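PDB 4E21: 6-phosphogluconate dehydrogenase (Decarboxylating) from Geobacter metallireducens, which probably catalyses the NADP-dependent oxidative decarboxylation of 6-phosphogluconate in the pentose phosphate pathway. Local coordinates for residues Lys81-Leu87 with Ala106-Ile112; Leu220-Tyr224 with Ile275-Leu280. All blocks are in the same frame, centred on the assembly; numbering follows the deposited sequence.

Interaction 1 (81-87 with 106-112) lies in the N-terminal nucleotide-binding domain, and interaction 2 (220-224 with 275-280) in the helical C-terminal region of the same chain. They follow one another along the sequence, the first closing before the second opens. Their centres are about 39 Å apart, on opposite sides of the chain's centre, and their nearest atoms stay about 19 Å from each other. Interaction 1 pairs neighbouring strands of the Rossmann-type sheet and touches no other subunit. Interaction 2 joins the long helix 205-232 to the start of helix 278-289, where two further subunits of the tetramer also pack. One contact thus builds the probable cofactor domain; the other joins two helices of the C-terminal region close to subunit interfaces.

Interaction 1: Lys81-Leu87 with Ala106-Ile112; sequences KPRVVWL and AANDIVI
Asp109 OD2 accepts two hydrogen bonds, from Arg83 NH1 and from the backbone N of Ala106, each 3.0 Å from it, at the entrance to a parallel strand pair of the Rossmann-type fold. Strands 84-87 and 110-113, linked through helix 94-101, form a beta-alpha-beta unit. The Arg83 bond is also a salt bridge: NH1 approaches the syn lone pair of OD2, which lies in the guanidinium plane, while the carboxylate stands at 81° to that plane. Ala106 N instead comes from above the carboxylate, within the type II turn Ala106-Asp109. The other oxygen, Asp109 OD1, receives the backbone N of Arg83 at 2.6 Å in a nearly straight bond, again out of the carboxylate plane. The buried carboxylate thus ties the turn to the residue just before strand 84-87; the negative charge probably strengthens all three bonds. Arg83 NH2 has its own acceptor, Cys76 O.

Farther along, the backbones zip together in parallel register: Ile110 N bonds to Arg83 O, Val85 N to Ile110 O, Ile112 N to Val85 O (2.6 Å) and Leu87 N to Ile112 O. Val85 and Val111 lie on the face covered by Met101 of helix 94-101. On the other, Trp86 meets Ile112 and also packs on helix 167-173. Ile112 holds its CG2 methyl on the far side of CB from the backbone N, 3.8 Å from the centroid of the Trp86 six-membered ring, a CH-pi contact almost on the ring normal, while Ile112 CD1 reaches Trp86 CE3 at 3.5 Å.

Interaction 2: Leu220-Tyr224 with Ile275-Leu280; sequences LMAAY and ISSWLL
Tyr224 and Leu279 carry most of this helix-to-helix contact, in which the middle of the long helix 205-232 meets the N-terminal end of helix 278-289 in the helical C-terminal domain. Tyr224 points toward 275-280 and brings its hydroxyl to the N-cap residue, Ser277. There Tyr224 OH donates to the backbone O of Ile275 at 2.6 Å, with the acceptor at the ring edge and in the ring plane, and accepts from Ser277 OG at 2.7 Å. Ser277 OG in turn accepts from Leu280 N at 3.2 Å, the capping bond of the helix. A short chain of hydrogen bonds therefore runs from a backbone amide through the serine and tyrosine hydroxyls to a carbonyl, satisfying the buried phenol. The serine's chi1 of 72° turns OG back over its own backbone, where it can serve both helix and tyrosine.

Leu279 supplies much of the apolar packing, with Leu280 CB also beside the phenol. Leu279 CB lies 4.0 Å from Tyr224 CE2, and its side chain crosses those of the successive residues Leu220 and Met221 at about a right angle. Other subunits close in: Leu220 and Tyr224 pack on Tyr224 and Leu220 of the second subunit, whereas Leu279 touches Met347 of the third. Leu279 CD1 rests 3.7 Å from Leu220 CB, and Leu279 CD2 sits 3.8 Å from Met221 CG (a selenomethionine).

Interaction 1: Lys81-Leu87 with Ala106-Ile112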
ATOM      1  N   LYS B  81      34.508  20.605 -35.271  1.00 33.97           N
ATOM      2  CA  LYS B  81      33.331  21.414 -34.943  1.00 32.13           C
ATOM      3  C   LYS B  81      32.340  21.461 -36.098  1.00 32.44           C
ATOM      4  O   LYS B  81      32.761  21.412 -37.246  1.00 32.67           O
ATOM      5  CB  LYS B  81      33.767  22.824 -34.574  1.00 29.17           C
ATOM      6  CG  LYS B  81      34.692  22.874 -33.363  1.00 30.46           C
ATOM      7  CD  LYS B  81      35.144  24.302 -33.058  1.00 30.02           C
ATOM      8  CE  LYS B  81      36.243  24.755 -34.036  1.00 30.26           C
ATOM      9  NZ  LYS B  81      36.776  26.090 -33.718  1.00 29.97           N
ATOM     10  N   PRO B  82      31.017  21.513 -35.805  1.00 33.15           N
ATOM     11  CA  PRO B  82      30.378  21.443 -34.481  1.00 31.72           C
ATOM     12  C   PRO B  82      30.528  20.045 -33.904  1.00 31.12           C
ATOM     13  O   PRO B  82      30.378  19.061 -34.619  1.00 32.01           O
ATOM     14  CB  PRO B  82      28.890  21.697 -34.769  1.00 32.23           C
ATOM     15  CG  PRO B  82      28.760  21.950 -36.228  1.00 35.22           C
ATOM     16  CD  PRO B  82      30.023  21.465 -36.888  1.00 34.94           C
ATOM     17  N   ARG B  83      30.827  19.956 -32.620  1.00 30.11           N
ATOM     18  CA  ARG B  83      31.080  18.667 -32.007  1.00 31.73           C
ATOM     19  C   ARG B  83      29.801  18.014 -31.536  1.00 31.00           C
ATOM     20  O   ARG B  83      28.819  18.700 -31.266  1.00 29.72           O
ATOM     21  CB  ARG B  83      32.002  18.833 -30.818  1.00 30.18           C
ATOM     22  CG  ARG B  83      33.325  19.392 -31.178  1.00 31.28           C
ATOM     23  CD  ARG B  83      34.149  19.523 -29.936  1.00 31.91           C
ATOM     24  NE  ARG B  83      35.495  19.985 -30.219  1.00 32.64           N
ATOM     25  CZ  ARG B  83      35.883  21.255 -30.145  1.00 32.29           C
ATOM     26  NH1 ARG B  83      35.022  22.202 -29.812  1.00 27.86           N
ATOM     27  NH2 ARG B  83      37.143  21.568 -30.398  1.00 31.72           N
ATOM     28  N   VAL B  84      29.826  16.682 -31.461  1.00 32.13           N
ATOM     29  CA  VAL B  84      28.805  15.908 -30.757  1.00 30.75           C
ATOM     30  C   VAL B  84      29.448  15.109 -29.620  1.00 31.58           C
ATOM     31  O   VAL B  84      30.192  14.152 -29.868  1.00 32.69           O
ATOM     32  CB  VAL B  84      28.071  14.958 -31.690  1.00 30.97           C
ATOM     33  CG1 VAL B  84      27.224  13.941 -30.863  1.00 32.55           C
ATOM     34  CG2 VAL B  84      27.192  15.753 -32.613  1.00 30.47           C
ATOM     35  N   VAL B  85      29.171  15.505 -28.377  1.00 30.86           N
ATOM     36  CA  VAL B  85      29.789  14.858 -27.217  1.00 30.90           C
ATOM     37  C   VAL B  85      28.776  14.116 -26.333  1.00 30.80           C
ATOM     38  O   VAL B  85      27.871  14.730 -25.782  1.00 30.89           O
ATOM     39  CB  VAL B  85      30.560  15.870 -26.338  1.00 31.21           C
ATOM     40  CG1 VAL B  85      31.273  15.146 -25.169  1.00 30.16           C
ATOM     41  CG2 VAL B  85      31.537  16.686 -27.185  1.00 32.52           C
ATOM     42  N   TRP B  86      28.950  12.805 -26.189  1.00 29.43           N
ATOM     43  CA  TRP B  86      28.060  11.978 -25.371  1.00 28.19           C
ATOM     44  C   TRP B  86      28.697  11.653 -24.017  1.00 30.64           C
ATOM     45  O   TRP B  86      29.848  11.202 -23.963  1.00 31.91           O
ATOM     46  CB  TRP B  86      27.734  10.694 -26.122  1.00 27.67           C
ATOM     47  CG  TRP B  86      26.538   9.947 -25.613  1.00 30.80           C
ATOM     48  CD1 TRP B  86      26.420   9.302 -24.410  1.00 31.09           C
ATOM     49  CD2 TRP B  86      25.299   9.731 -26.306  1.00 28.90           C
ATOM     50  NE1 TRP B  86      25.187   8.703 -24.314  1.00 30.63           N
ATOM     51  CE2 TRP B  86      24.478   8.956 -25.458  1.00 30.36           C
ATOM     52  CE3 TRP B  86      24.798  10.131 -27.551  1.00 28.02           C
ATOM     53  CZ2 TRP B  86      23.187   8.576 -25.817  1.00 28.05           C
ATOM     54  CZ3 TRP B  86      23.527   9.745 -27.912  1.00 26.78           C
ATOM     55  CH2 TRP B  86      22.732   8.975 -27.046  1.00 29.19           C
ATOM     56  N   LEU B  87      27.971  11.912 -22.925  1.00 29.98           N
ATOM     57  CA  LEU B  87      28.444  11.564 -21.580  1.00 30.23           C
ATOM     58  C   LEU B  87      27.738  10.304 -21.069  1.00 32.35           C
ATOM     59  O   LEU B  87      26.514  10.216 -21.117  1.00 32.76           O
ATOM     60  CB  LEU B  87      28.232  12.712 -20.582  1.00 27.11           C
ATOM     61  CG  LEU B  87      28.744  14.126 -20.913  1.00 30.00           C
ATOM     62  CD1 LEU B  87      28.354  15.115 -19.829  1.00 28.62           C
ATOM     63  CD2 LEU B  87      30.259  14.155 -21.091  1.00 30.92           C
ATOM     64  N   ALA B 106      32.764  24.891 -28.155  1.00 29.10           N
ATOM     65  CA  ALA B 106      32.462  26.062 -28.957  1.00 29.28           C
ATOM     66  C   ALA B 106      30.982  26.137 -29.255  1.00 28.83           C
ATOM     67  O   ALA B 106      30.287  25.112 -29.275  1.00 29.15           O
ATOM     68  CB  ALA B 106      33.266  26.018 -30.256  1.00 28.14           C
ATOM     69  N   ALA B 107      30.500  27.349 -29.492  1.00 26.34           N
ATOM     70  CA  ALA B 107      29.124  27.555 -29.914  1.00 30.25           C
ATOM     71  C   ALA B 107      28.712  26.608 -31.065  1.00 30.94           C
ATOM     72  O   ALA B 107      29.490  26.321 -31.974  1.00 31.24           O
ATOM     73  CB  ALA B 107      28.881  29.024 -30.273  1.00 25.52           C
ATOM     74  N   ASN B 108      27.486  26.103 -30.986  1.00 31.97           N
ATOM     75  CA  ASN B 108      26.961  25.130 -31.948  1.00 34.13           C
ATOM     76  C   ASN B 108      27.405  23.689 -31.690  1.00 31.49           C
ATOM     77  O   ASN B 108      26.930  22.767 -32.344  1.00 33.47           O
ATOM     78  CB  ASN B 108      27.221  25.573 -33.403  1.00 37.23           C
ATOM     79  CG  ASN B 108      26.407  26.830 -33.788  1.00 41.41           C
ATOM     80  OD1 ASN B 108      25.428  27.199 -33.116  1.00 42.51           O
ATOM     81  ND2 ASN B 108      26.815  27.486 -34.863  1.00 41.96           N
ATOM     82  N   ASP B 109      28.303  23.485 -30.735  1.00 28.70           N
ATOM     83  CA  ASP B 109      28.519  22.135 -30.220  1.00 31.22           C
ATOM     84  C   ASP B 109      27.263  21.619 -29.499  1.00 30.88           C
ATOM     85  O   ASP B 109      26.444  22.400 -28.996  1.00 28.11           O
ATOM     86  CB  ASP B 109      29.702  22.082 -29.251  1.00 30.17           C
ATOM     87  CG  ASP B 109      31.051  22.165 -29.953  1.00 31.98           C
ATOM     88  OD1 ASP B 109      31.090  22.149 -31.208  1.00 29.31           O
ATOM     89  OD2 ASP B 109      32.074  22.230 -29.228  1.00 32.64           O
ATOM     90  N   ILE B 110      27.137  20.298 -29.457  1.00 29.85           N
ATOM     91  CA  ILE B 110      26.072  19.603 -28.749  1.00 28.11           C
ATOM     92  C   ILE B 110      26.681  18.640 -27.727  1.00 30.15           C
ATOM     93  O   ILE B 110      27.586  17.852 -28.058  1.00 28.69           O
ATOM     94  CB  ILE B 110      25.238  18.738 -29.727  1.00 29.36           C
ATOM     95  CG1 ILE B 110      24.550  19.601 -30.772  1.00 29.20           C
ATOM     96  CG2 ILE B 110      24.211  17.850 -28.974  1.00 26.79           C
ATOM     97  CD1 ILE B 110      23.869  18.785 -31.856  1.00 29.28           C
ATOM     98  N   VAL B 111      26.176  18.700 -26.495  1.00 28.66           N
ATOM     99  CA  VAL B 111      26.581  17.787 -25.425  1.00 26.49           C
ATOM    100  C   VAL B 111      25.369  16.960 -24.990  1.00 26.38           C
ATOM    101  O   VAL B 111      24.282  17.485 -24.737  1.00 25.30           O
ATOM    102  CB  VAL B 111      27.181  18.558 -24.213  1.00 27.91           C
ATOM    103  CG1 VAL B 111      27.579  17.601 -23.069  1.00 27.52           C
ATOM    104  CG2 VAL B 111      28.378  19.358 -24.645  1.00 27.55           C
ATOM    105  N   ILE B 112      25.545  15.654 -24.943  1.00 26.03           N
ATOM    106  CA  ILE B 112      24.465  14.770 -24.563  1.00 27.03           C
ATOM    107  C   ILE B 112      24.780  14.114 -23.226  1.00 27.22           C
ATOM    108  O   ILE B 112      25.867  13.563 -23.058  1.00 29.64           O
ATOM    109  CB  ILE B 112      24.271  13.700 -25.630  1.00 29.36           C
ATOM    110  CG1 ILE B 112      24.005  14.382 -26.978  1.00 28.38           C
ATOM    111  CG2 ILE B 112      23.146  12.706 -25.219  1.00 27.61           C
ATOM    112  CD1 ILE B 112      24.379  13.539 -28.151  1.00 30.79           C
TER

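Interaction 2: Leu220-Tyr224 with Ile275-Leu280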
ATOM      1  N   LEU B 220       6.287  -3.281 -11.771  1.00 17.94           N
ATOM      2  CA  LEU B 220       6.111  -4.520 -12.530  1.00 18.68           C
ATOM      3  C   LEU B 220       6.858  -5.677 -11.886  1.00 18.58           C
ATOM      4  O   LEU B 220       6.292  -6.746 -11.729  1.00 17.67           O
ATOM      5  CB  LEU B 220       6.580  -4.372 -13.976  1.00 19.34           C
ATOM      6  CG  LEU B 220       5.991  -3.252 -14.826  1.00 20.56           C
ATOM      7  CD1 LEU B 220       6.717  -3.201 -16.159  1.00 18.45           C
ATOM      8  CD2 LEU B 220       4.489  -3.512 -15.035  1.00 19.09           C
HETATM    9  N   MSE B 221       8.125  -5.461 -11.526  1.00 17.59           N
HETATM   10  CA  MSE B 221       8.903  -6.478 -10.837  1.00 18.94           C
HETATM   11  C   MSE B 221       8.280  -6.889  -9.501  1.00 19.59           C
HETATM   12  O   MSE B 221       8.199  -8.081  -9.197  1.00 18.78           O
HETATM   13  CB  MSE B 221      10.330  -6.002 -10.626  1.00 19.33           C
HETATM   14  CG  MSE B 221      11.100  -5.840 -11.924  1.00 20.99           C
HETATM   15 SE   MSE B 221      12.749  -4.795 -11.666  0.73 27.65          SE
HETATM   16  CE  MSE B 221      13.625  -5.852 -10.293  1.00 25.22           C
ATOM     17  N   ALA B 222       7.840  -5.905  -8.712  1.00 18.31           N
ATOM     18  CA  ALA B 222       7.121  -6.170  -7.472  1.00 18.42           C
ATOM     19  C   ALA B 222       5.835  -7.002  -7.664  1.00 18.36           C
ATOM     20  O   ALA B 222       5.522  -7.852  -6.836  1.00 20.06           O
ATOM     21  CB  ALA B 222       6.809  -4.864  -6.739  1.00 18.75           C
ATOM     22  N   ALA B 223       5.089  -6.768  -8.738  1.00 16.96           N
ATOM     23  CA  ALA B 223       3.886  -7.567  -8.991  1.00 17.80           C
ATOM     24  C   ALA B 223       4.234  -9.042  -9.234  1.00 18.99           C
ATOM     25  O   ALA B 223       3.610  -9.951  -8.671  1.00 17.37           O
ATOM     26  CB  ALA B 223       3.087  -7.002 -10.167  1.00 15.45           C
ATOM     27  N   TYR B 224       5.225  -9.282 -10.089  1.00 17.71           N
ATOM     28  CA  TYR B 224       5.643 -10.649 -10.361  1.00 19.05           C
ATOM     29  C   TYR B 224       6.185 -11.318  -9.104  1.00 19.75           C
ATOM     30  O   TYR B 224       5.839 -12.463  -8.778  1.00 20.84           O
ATOM     31  CB  TYR B 224       6.713 -10.683 -11.463  1.00 20.93           C
ATOM     32  CG  TYR B 224       6.195 -10.434 -12.868  1.00 19.09           C
ATOM     33  CD1 TYR B 224       5.307 -11.311 -13.460  1.00 18.34           C
ATOM     34  CD2 TYR B 224       6.620  -9.339 -13.600  1.00 18.38           C
ATOM     35  CE1 TYR B 224       4.835 -11.100 -14.744  1.00 18.90           C
ATOM     36  CE2 TYR B 224       6.165  -9.118 -14.888  1.00 19.24           C
ATOM     37  CZ  TYR B 224       5.267 -10.001 -15.459  1.00 19.09           C
ATOM     38  OH  TYR B 224       4.806  -9.801 -16.751  1.00 16.86           O
ATOM     39  N   ILE B 275      -0.006 -11.851 -19.088  1.00 21.67           N
ATOM     40  CA  ILE B 275       1.110 -11.230 -18.391  1.00 22.51           C
ATOM     41  C   ILE B 275       2.487 -11.557 -18.974  1.00 21.93           C
ATOM     42  O   ILE B 275       3.492 -11.501 -18.268  1.00 21.32           O
ATOM     43  CB  ILE B 275       1.066 -11.586 -16.888  1.00 23.03           C
ATOM     44  CG1 ILE B 275       1.311 -13.084 -16.675  1.00 21.81           C
ATOM     45  CG2 ILE B 275      -0.311 -11.223 -16.302  1.00 21.88           C
ATOM     46  CD1 ILE B 275       1.189 -13.512 -15.233  1.00 19.04           C
ATOM     47  N   SER B 276       2.553 -11.909 -20.252  1.00 22.52           N
ATOM     48  CA  SER B 276       3.871 -12.137 -20.830  1.00 26.04           C
ATOM     49  C   SER B 276       4.518 -10.768 -20.971  1.00 22.41           C
ATOM     50  O   SER B 276       3.826  -9.768 -21.169  1.00 22.73           O
ATOM     51  CB  SER B 276       3.798 -12.843 -22.174  1.00 25.28           C
ATOM     52  OG  SER B 276       2.924 -12.148 -23.024  1.00 27.66           O
ATOM     53  N   SER B 277       5.828 -10.732 -20.806  1.00 19.22           N
ATOM     54  CA  SER B 277       6.574  -9.492 -20.871  1.00 22.40           C
ATOM     55  C   SER B 277       8.044  -9.846 -20.792  1.00 24.59           C
ATOM     56  O   SER B 277       8.411 -11.004 -20.546  1.00 23.85           O
ATOM     57  CB  SER B 277       6.225  -8.589 -19.691  1.00 21.56           C
ATOM     58  OG  SER B 277       6.792  -9.118 -18.499  1.00 21.32           O
ATOM     59  N   TRP B 278       8.884  -8.838 -20.988  1.00 23.46           N
ATOM     60  CA  TRP B 278      10.316  -9.033 -20.959  1.00 25.74           C
ATOM     61  C   TRP B 278      10.729  -9.434 -19.558  1.00 24.93           C
ATOM     62  O   TRP B 278      11.499 -10.383 -19.373  1.00 26.56           O
ATOM     63  CB  TRP B 278      11.020  -7.757 -21.430  1.00 24.76           C
ATOM     64  CG  TRP B 278      12.491  -7.736 -21.224  1.00 29.54           C
ATOM     65  CD1 TRP B 278      13.192  -6.922 -20.361  1.00 31.26           C
ATOM     66  CD2 TRP B 278      13.469  -8.532 -21.905  1.00 32.04           C
ATOM     67  NE1 TRP B 278      14.543  -7.181 -20.461  1.00 34.23           N
ATOM     68  CE2 TRP B 278      14.736  -8.162 -21.403  1.00 32.64           C
ATOM     69  CE3 TRP B 278      13.396  -9.528 -22.882  1.00 34.75           C
ATOM     70  CZ2 TRP B 278      15.912  -8.755 -21.844  1.00 34.20           C
ATOM     71  CZ3 TRP B 278      14.570 -10.110 -23.326  1.00 37.43           C
ATOM     72  CH2 TRP B 278      15.807  -9.729 -22.803  1.00 40.27           C
ATOM     73  N   LEU B 279      10.184  -8.744 -18.564  1.00 22.68           N
ATOM     74  CA  LEU B 279      10.450  -9.098 -17.172  1.00 24.80           C
ATOM     75  C   LEU B 279      10.089 -10.558 -16.817  1.00 24.29           C
ATOM     76  O   LEU B 279      10.805 -11.200 -16.037  1.00 24.85           O
ATOM     77  CB  LEU B 279       9.781  -8.098 -16.223  1.00 25.38           C
ATOM     78  CG  LEU B 279      10.517  -6.742 -16.226  1.00 24.46           C
ATOM     79  CD1 LEU B 279       9.652  -5.627 -15.637  1.00 19.17           C
ATOM     80  CD2 LEU B 279      11.862  -6.854 -15.509  1.00 22.75           C
ATOM     81  N   LEU B 280       9.016 -11.084 -17.405  1.00 22.75           N
ATOM     82  CA  LEU B 280       8.642 -12.491 -17.191  1.00 25.30           C
ATOM     83  C   LEU B 280       9.692 -13.395 -17.806  1.00 25.14           C
ATOM     84  O   LEU B 280      10.145 -14.354 -17.170  1.00 25.25           O
ATOM     85  CB  LEU B 280       7.253 -12.823 -17.762  1.00 21.38           C
ATOM     86  CG  LEU B 280       6.777 -14.279 -17.646  1.00 24.68           C
ATOM     87  CD1 LEU B 280       6.514 -14.670 -16.197  1.00 22.14           C
ATOM     88  CD2 LEU B 280       5.528 -14.499 -18.465  1.00 22.36           C
TER